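Local atomic coordinates of acyl-CoA dehydrogenase (Mycobacterium thermoresistibile, PDB entry 3PFD), a protein that probably catalyses the FAD-dependent 2,3-dehydrogenation of saturated acyl-CoA thioesters to 2,3-dehydroacyl-CoA in fatty acid metabolism. Residues E44-A49 with V363-R368; E89-D94 with G260-G265. One frame throughout, in Å; residues are numbered along the deposited sequence.

Interaction 1: residues E44-A49 with V363-R368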
loop_
_atom_site.group_PDB
_atom_site.type_symbol
_atom_site.label_atom_id
_atom_site.label_comp_id
_atom_site.label_asym_id
_atom_site.label_seq_id
_atom_site.Cartn_x
_atom_site.Cartn_y
_atom_site.Cartn_z
ATOM N N GLU C 44 1.407 -29.646 -15.260
ATOM C CA GLU C 44 2.356 -30.757 -15.235
ATOM C C GLU C 44 3.789 -30.239 -15.369
ATOM O O GLU C 44 4.671 -30.709 -14.692
ATOM C CB GLU C 44 1.987 -31.785 -16.320
ATOM C CG GLU C 44 3.001 -32.884 -16.696
ATOM C CD GLU C 44 2.424 -33.842 -17.783
ATOM O OE1 GLU C 44 1.207 -34.080 -17.719
ATOM O OE2 GLU C 44 3.145 -34.352 -18.676
ATOM N N VAL C 45 4.010 -29.237 -16.206
ATOM C CA VAL C 45 5.321 -28.575 -16.273
ATOM C C VAL C 45 5.823 -28.157 -14.866
ATOM O O VAL C 45 6.953 -28.451 -14.469
ATOM C CB VAL C 45 5.281 -27.394 -17.296
ATOM C CG1 VAL C 45 6.502 -26.432 -17.164
ATOM C CG2 VAL C 45 5.191 -27.952 -18.717
ATOM N N ASP C 46 4.961 -27.493 -14.114
ATOM C CA ASP C 46 5.247 -27.069 -12.771
ATOM C C ASP C 46 5.302 -28.217 -11.771
ATOM O O ASP C 46 6.192 -28.251 -10.923
ATOM C CB ASP C 46 4.184 -26.066 -12.335
ATOM C CG ASP C 46 4.248 -25.758 -10.860
ATOM O OD1 ASP C 46 5.107 -24.959 -10.453
ATOM O OD2 ASP C 46 3.425 -26.308 -10.120
ATOM N N GLU C 47 4.341 -29.139 -11.862
ATOM C CA GLU C 47 4.191 -30.200 -10.863
ATOM C C GLU C 47 5.388 -31.145 -10.875
ATOM O O GLU C 47 5.909 -31.499 -9.833
ATOM C CB GLU C 47 2.864 -30.978 -11.059
ATOM N N LYS C 48 5.812 -31.523 -12.079
ATOM C CA LYS C 48 6.957 -32.393 -12.309
ATOM C C LYS C 48 8.277 -31.627 -12.378
ATOM O O LYS C 48 9.346 -32.233 -12.424
ATOM C CB LYS C 48 6.769 -33.138 -13.629
ATOM C CG LYS C 48 5.522 -33.995 -13.682
ATOM C CD LYS C 48 5.707 -35.286 -12.931
ATOM C CE LYS C 48 4.429 -36.141 -12.913
ATOM N NZ LYS C 48 3.766 -36.197 -14.260
ATOM N N ALA C 49 8.203 -30.297 -12.386
ATOM C CA ALA C 49 9.394 -29.457 -12.543
ATOM C C ALA C 49 10.162 -29.907 -13.788
ATOM O O ALA C 49 11.300 -30.308 -13.709
ATOM C CB ALA C 49 10.284 -29.531 -11.296
ATOM N N VAL C 363 -4.045 -20.534 -10.087
ATOM C CA VAL C 363 -3.678 -19.232 -9.481
ATOM C C VAL C 363 -2.530 -19.327 -8.455
ATOM O O VAL C 363 -1.716 -18.465 -8.358
ATOM C CB VAL C 363 -4.910 -18.465 -8.911
ATOM C CG1 VAL C 363 -5.829 -18.027 -10.035
ATOM C CG2 VAL C 363 -5.690 -19.295 -7.845
ATOM N N GLU C 364 -2.503 -20.413 -7.711
ATOM C CA GLU C 364 -1.424 -20.797 -6.809
ATOM C C GLU C 364 -0.047 -20.821 -7.575
ATOM O O GLU C 364 0.954 -20.228 -7.145
ATOM C CB GLU C 364 -1.894 -22.185 -6.338
ATOM C CG GLU C 364 -1.137 -23.025 -5.489
ATOM C CD GLU C 364 -0.004 -23.704 -6.158
ATOM O OE1 GLU C 364 -0.158 -24.454 -7.172
ATOM O OE2 GLU C 364 1.056 -23.511 -5.586
ATOM N N ARG C 365 -0.004 -21.493 -8.722
ATOM C CA ARG C 365 1.215 -21.475 -9.548
ATOM C C ARG C 365 1.564 -20.069 -10.050
ATOM O O ARG C 365 2.725 -19.626 -10.000
ATOM C CB ARG C 365 1.083 -22.444 -10.728
ATOM C CG ARG C 365 2.273 -22.410 -11.659
ATOM C CD ARG C 365 1.964 -23.142 -12.965
ATOM N NE ARG C 365 1.116 -22.407 -13.912
ATOM C CZ ARG C 365 -0.092 -22.811 -14.324
ATOM N NH1 ARG C 365 -0.665 -23.907 -13.821
ATOM N NH2 ARG C 365 -0.759 -22.092 -15.221
ATOM N N MET C 366 0.549 -19.364 -10.521
ATOM C CA MET C 366 0.716 -17.985 -10.956
ATOM C C MET C 366 1.361 -17.058 -9.903
ATOM O O MET C 366 2.199 -16.204 -10.227
ATOM C CB MET C 366 -0.618 -17.430 -11.420
ATOM C CG MET C 366 -1.112 -18.061 -12.757
ATOM S SD MET C 366 -2.840 -17.628 -13.011
ATOM C CE MET C 366 -3.212 -18.509 -14.511
ATOM N N MET C 367 0.994 -17.265 -8.647
ATOM C CA MET C 367 1.493 -16.444 -7.552
ATOM C C MET C 367 2.966 -16.761 -7.345
ATOM O O MET C 367 3.821 -15.852 -7.239
ATOM C CB MET C 367 0.678 -16.737 -6.272
ATOM C CG MET C 367 1.065 -15.853 -5.098
ATOM S SD MET C 367 0.150 -16.264 -3.607
ATOM C CE MET C 367 1.168 -15.413 -2.387
ATOM N N ARG C 368 3.262 -18.065 -7.300
ATOM C CA ARG C 368 4.637 -18.542 -7.154
ATOM C C ARG C 368 5.546 -18.034 -8.294
ATOM O O ARG C 368 6.648 -17.542 -8.029
ATOM C CB ARG C 368 4.677 -20.066 -7.041
ATOM C CG ARG C 368 4.045 -20.586 -5.727
ATOM C CD ARG C 368 4.239 -22.088 -5.573
ATOM N NE ARG C 368 3.328 -22.880 -6.394
ATOM C CZ ARG C 368 3.666 -23.560 -7.492
ATOM N NH1 ARG C 368 4.920 -23.500 -7.981
ATOM N NH2 ARG C 368 2.730 -24.267 -8.131
#
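A buried salt-bridge network joins Asp46, near the C-terminal end of helix 24-47, to Arg368 on helix 363-373, with Glu364 as the third member. Arg368 meets the aspartate end-on, one nitrogen to each oxygen: NH1 gives a bond of 2.9 Å to OD1 of Asp46, arriving on the syn side of the carboxylate and nearly straight at 164°. NH2 reaches OD2 from above the carboxylate plane, and the two flat groups are turned 34° against each other. One helical turn back, Glu364 holds the same guanidinium along another part of its edge, NH2 of Arg368 lying 3.0 Å from OE1 of Glu364. Gripped by two carboxylates, the guanidinium should have little freedom to rotate, and its charge probably favours the ionised form of both acids. Arg365, its CG anti to the backbone N (chi1 177°), lays its aliphatic part against the aspartate, CD standing 3.7 Å from CB of Asp46. Arg368 NH1 also bonds the carbonyl of Leu215, and Lys218 packs on both Asp46 and Arg368. From the same helix Met366 packs on helix 256-280 and Met367 on helix 326-352, while Leu215 of the second subunit packs on Glu364 and Arg368.

Interaction 2: residues E89-D94 with G260-G265; sequences EVARVD and GAQAVG
With its CG anti to the backbone N (chi1 177°) and the chain extended beyond, Gln262 runs out past Ala91, and its CG rests 3.8 Å from the Ala91 CB. The same methyl group comes still closer to the backbone, 3.3 Å from the carbonyl O of Gln262, so it sits against the helix surface itself. One turn further on is Gly265, where the backbones come nearest: the CA atoms of Arg92 and Gly265 are 4.2 Å apart. With no side chain at Gly265 in the way, the main chains lie directly against each other, Ala91 C standing 4.0 Å from Gly265 C. No conventional hydrogen bond crosses the contact. Instead the Gly265 O receives a CA-H...O contact from Arg92 CA at 3.2 Å, with an angle of 141° at the hydrogen, and Arg92 CB and CG lie alongside the same oxygen. Beyond CG the arginine chain stretches away to salt bridges with Asp272 and Glu35. The Gln262 amide likewise bonds elsewhere, to the hydroxyls of Tyr376 and Ser98, two partners that would hold its rotation; the Gln262 side chain lies about 9 Å from the bound dihydroflavin-adenine dinucleotide. Close helix packing through alanine and glycine joins the end of helix 80-91 in the N-terminal helical region to helix 256-280 of the C-terminal helical bundle, two parts of the acyl-CoA dehydrogenase fold.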
loop_
_atom_site.group_PDB
_atom_site.type_symbol
_atom_site.label_atom_id
_atom_site.label_comp_id
_atom_site.label_asym_id
_atom_site.label_seq_id
_atom_site.Cartn_x
_atom_site.Cartn_y
_atom_site.Cartn_z
ATOM N N GLU C 89 1.517 -13.109 -23.787
ATOM C CA GLU C 89 0.436 -14.065 -24.040
ATOM C C GLU C 89 0.825 -15.496 -23.654
ATOM O O GLU C 89 -0.033 -16.310 -23.239
ATOM C CB GLU C 89 -0.047 -13.993 -25.491
ATOM C CG GLU C 89 -0.897 -12.735 -25.796
ATOM C CD GLU C 89 -2.225 -12.691 -25.022
ATOM O OE1 GLU C 89 -2.751 -13.751 -24.655
ATOM O OE2 GLU C 89 -2.736 -11.589 -24.758
ATOM N N VAL C 90 2.109 -15.812 -23.784
ATOM C CA VAL C 90 2.578 -17.124 -23.353
ATOM C C VAL C 90 2.578 -17.138 -21.804
ATOM O O VAL C 90 2.111 -18.092 -21.210
ATOM C CB VAL C 90 3.960 -17.536 -23.975
ATOM C CG1 VAL C 90 4.421 -18.902 -23.457
ATOM C CG2 VAL C 90 3.869 -17.630 -25.485
ATOM N N ALA C 91 3.038 -16.059 -21.165
ATOM C CA ALA C 91 3.149 -16.033 -19.689
ATOM C C ALA C 91 1.794 -16.116 -18.981
ATOM O O ALA C 91 1.686 -16.620 -17.836
ATOM C CB ALA C 91 3.896 -14.782 -19.239
ATOM N N ARG C 92 0.779 -15.598 -19.669
ATOM C CA ARG C 92 -0.619 -15.685 -19.254
ATOM C C ARG C 92 -1.035 -17.121 -18.966
ATOM O O ARG C 92 -1.931 -17.336 -18.128
ATOM C CB ARG C 92 -1.525 -15.102 -20.357
ATOM C CG ARG C 92 -2.988 -14.874 -19.989
ATOM C CD ARG C 92 -3.714 -14.054 -21.062
ATOM N NE ARG C 92 -5.154 -14.200 -20.895
ATOM C CZ ARG C 92 -5.885 -15.201 -21.402
ATOM N NH1 ARG C 92 -5.338 -16.131 -22.199
ATOM N NH2 ARG C 92 -7.194 -15.255 -21.138
ATOM N N VAL C 93 -0.450 -18.094 -19.672
ATOM C CA VAL C 93 -0.821 -19.505 -19.429
ATOM C C VAL C 93 0.307 -20.359 -18.826
ATOM O O VAL C 93 0.041 -21.380 -18.150
ATOM C CB VAL C 93 -1.447 -20.209 -20.673
ATOM C CG1 VAL C 93 -2.731 -19.468 -21.181
ATOM C CG2 VAL C 93 -0.423 -20.389 -21.811
ATOM N N ASP C 94 1.560 -19.943 -19.046
ATOM C CA ASP C 94 2.673 -20.720 -18.524
ATOM C C ASP C 94 3.944 -19.902 -18.531
ATOM O O ASP C 94 4.521 -19.630 -19.585
ATOM C CB ASP C 94 2.845 -21.983 -19.365
ATOM C CG ASP C 94 3.973 -22.843 -18.911
ATOM O OD1 ASP C 94 4.972 -22.317 -18.358
ATOM O OD2 ASP C 94 3.883 -24.058 -19.165
ATOM N N GLY C 260 8.768 -7.193 -17.807
ATOM C CA GLY C 260 7.516 -6.474 -17.541
ATOM C C GLY C 260 6.346 -7.141 -18.246
ATOM O O GLY C 260 5.277 -7.379 -17.636
ATOM N N ALA C 261 6.528 -7.438 -19.538
ATOM C CA ALA C 261 5.463 -8.052 -20.346
ATOM C C ALA C 261 5.067 -9.419 -19.808
ATOM O O ALA C 261 3.888 -9.800 -19.800
ATOM C CB ALA C 261 5.901 -8.168 -21.829
ATOM N N GLN C 262 6.069 -10.185 -19.403
ATOM C CA GLN C 262 5.824 -11.468 -18.750
ATOM C C GLN C 262 4.922 -11.312 -17.500
ATOM O O GLN C 262 3.946 -12.065 -17.292
ATOM C CB GLN C 262 7.169 -12.108 -18.373
ATOM C CG GLN C 262 7.064 -13.428 -17.623
ATOM C CD GLN C 262 8.431 -13.942 -17.242
ATOM O OE1 GLN C 262 9.037 -13.464 -16.292
ATOM N NE2 GLN C 262 8.945 -14.894 -18.012
ATOM N N ALA C 263 5.281 -10.337 -16.680
ATOM C CA ALA C 263 4.569 -10.071 -15.444
ATOM C C ALA C 263 3.150 -9.618 -15.771
ATOM O O ALA C 263 2.193 -10.044 -15.111
ATOM C CB ALA C 263 5.296 -9.018 -14.624
ATOM N N VAL C 264 3.007 -8.767 -16.783
ATOM C CA VAL C 264 1.665 -8.322 -17.220
ATOM C C VAL C 264 0.841 -9.572 -17.594
ATOM O O VAL C 264 -0.299 -9.717 -17.164
ATOM C CB VAL C 264 1.734 -7.287 -18.405
ATOM C CG1 VAL C 264 0.336 -7.055 -19.067
ATOM C CG2 VAL C 264 2.286 -5.920 -17.943
ATOM N N GLY C 265 1.438 -10.475 -18.389
ATOM C CA GLY C 265 0.762 -11.717 -18.819
ATOM C C GLY C 265 0.317 -12.589 -17.652
ATOM O O GLY C 265 -0.863 -12.983 -17.569
#

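Both contacts are buried and both tie the N-terminal helical region to the C-terminal one, yet they use different helices and different chemistry. Interaction 1, farther from the centre of the chain and beside the second subunit, is ionic and bridges a wider gap with long side chains; interaction 2, nearer the middle and touched by no other subunit, brings backbones together through small residues. Their centres lie 14 Å apart and their residues meet: Arg365 NH2 packs 3.1 Å from Val93 O, and Met366 reaches over to the carbonyl of Arg92. Along the sequence, 89-94 with 260-265 is nested within the loop closed by 44-49 with 363-368.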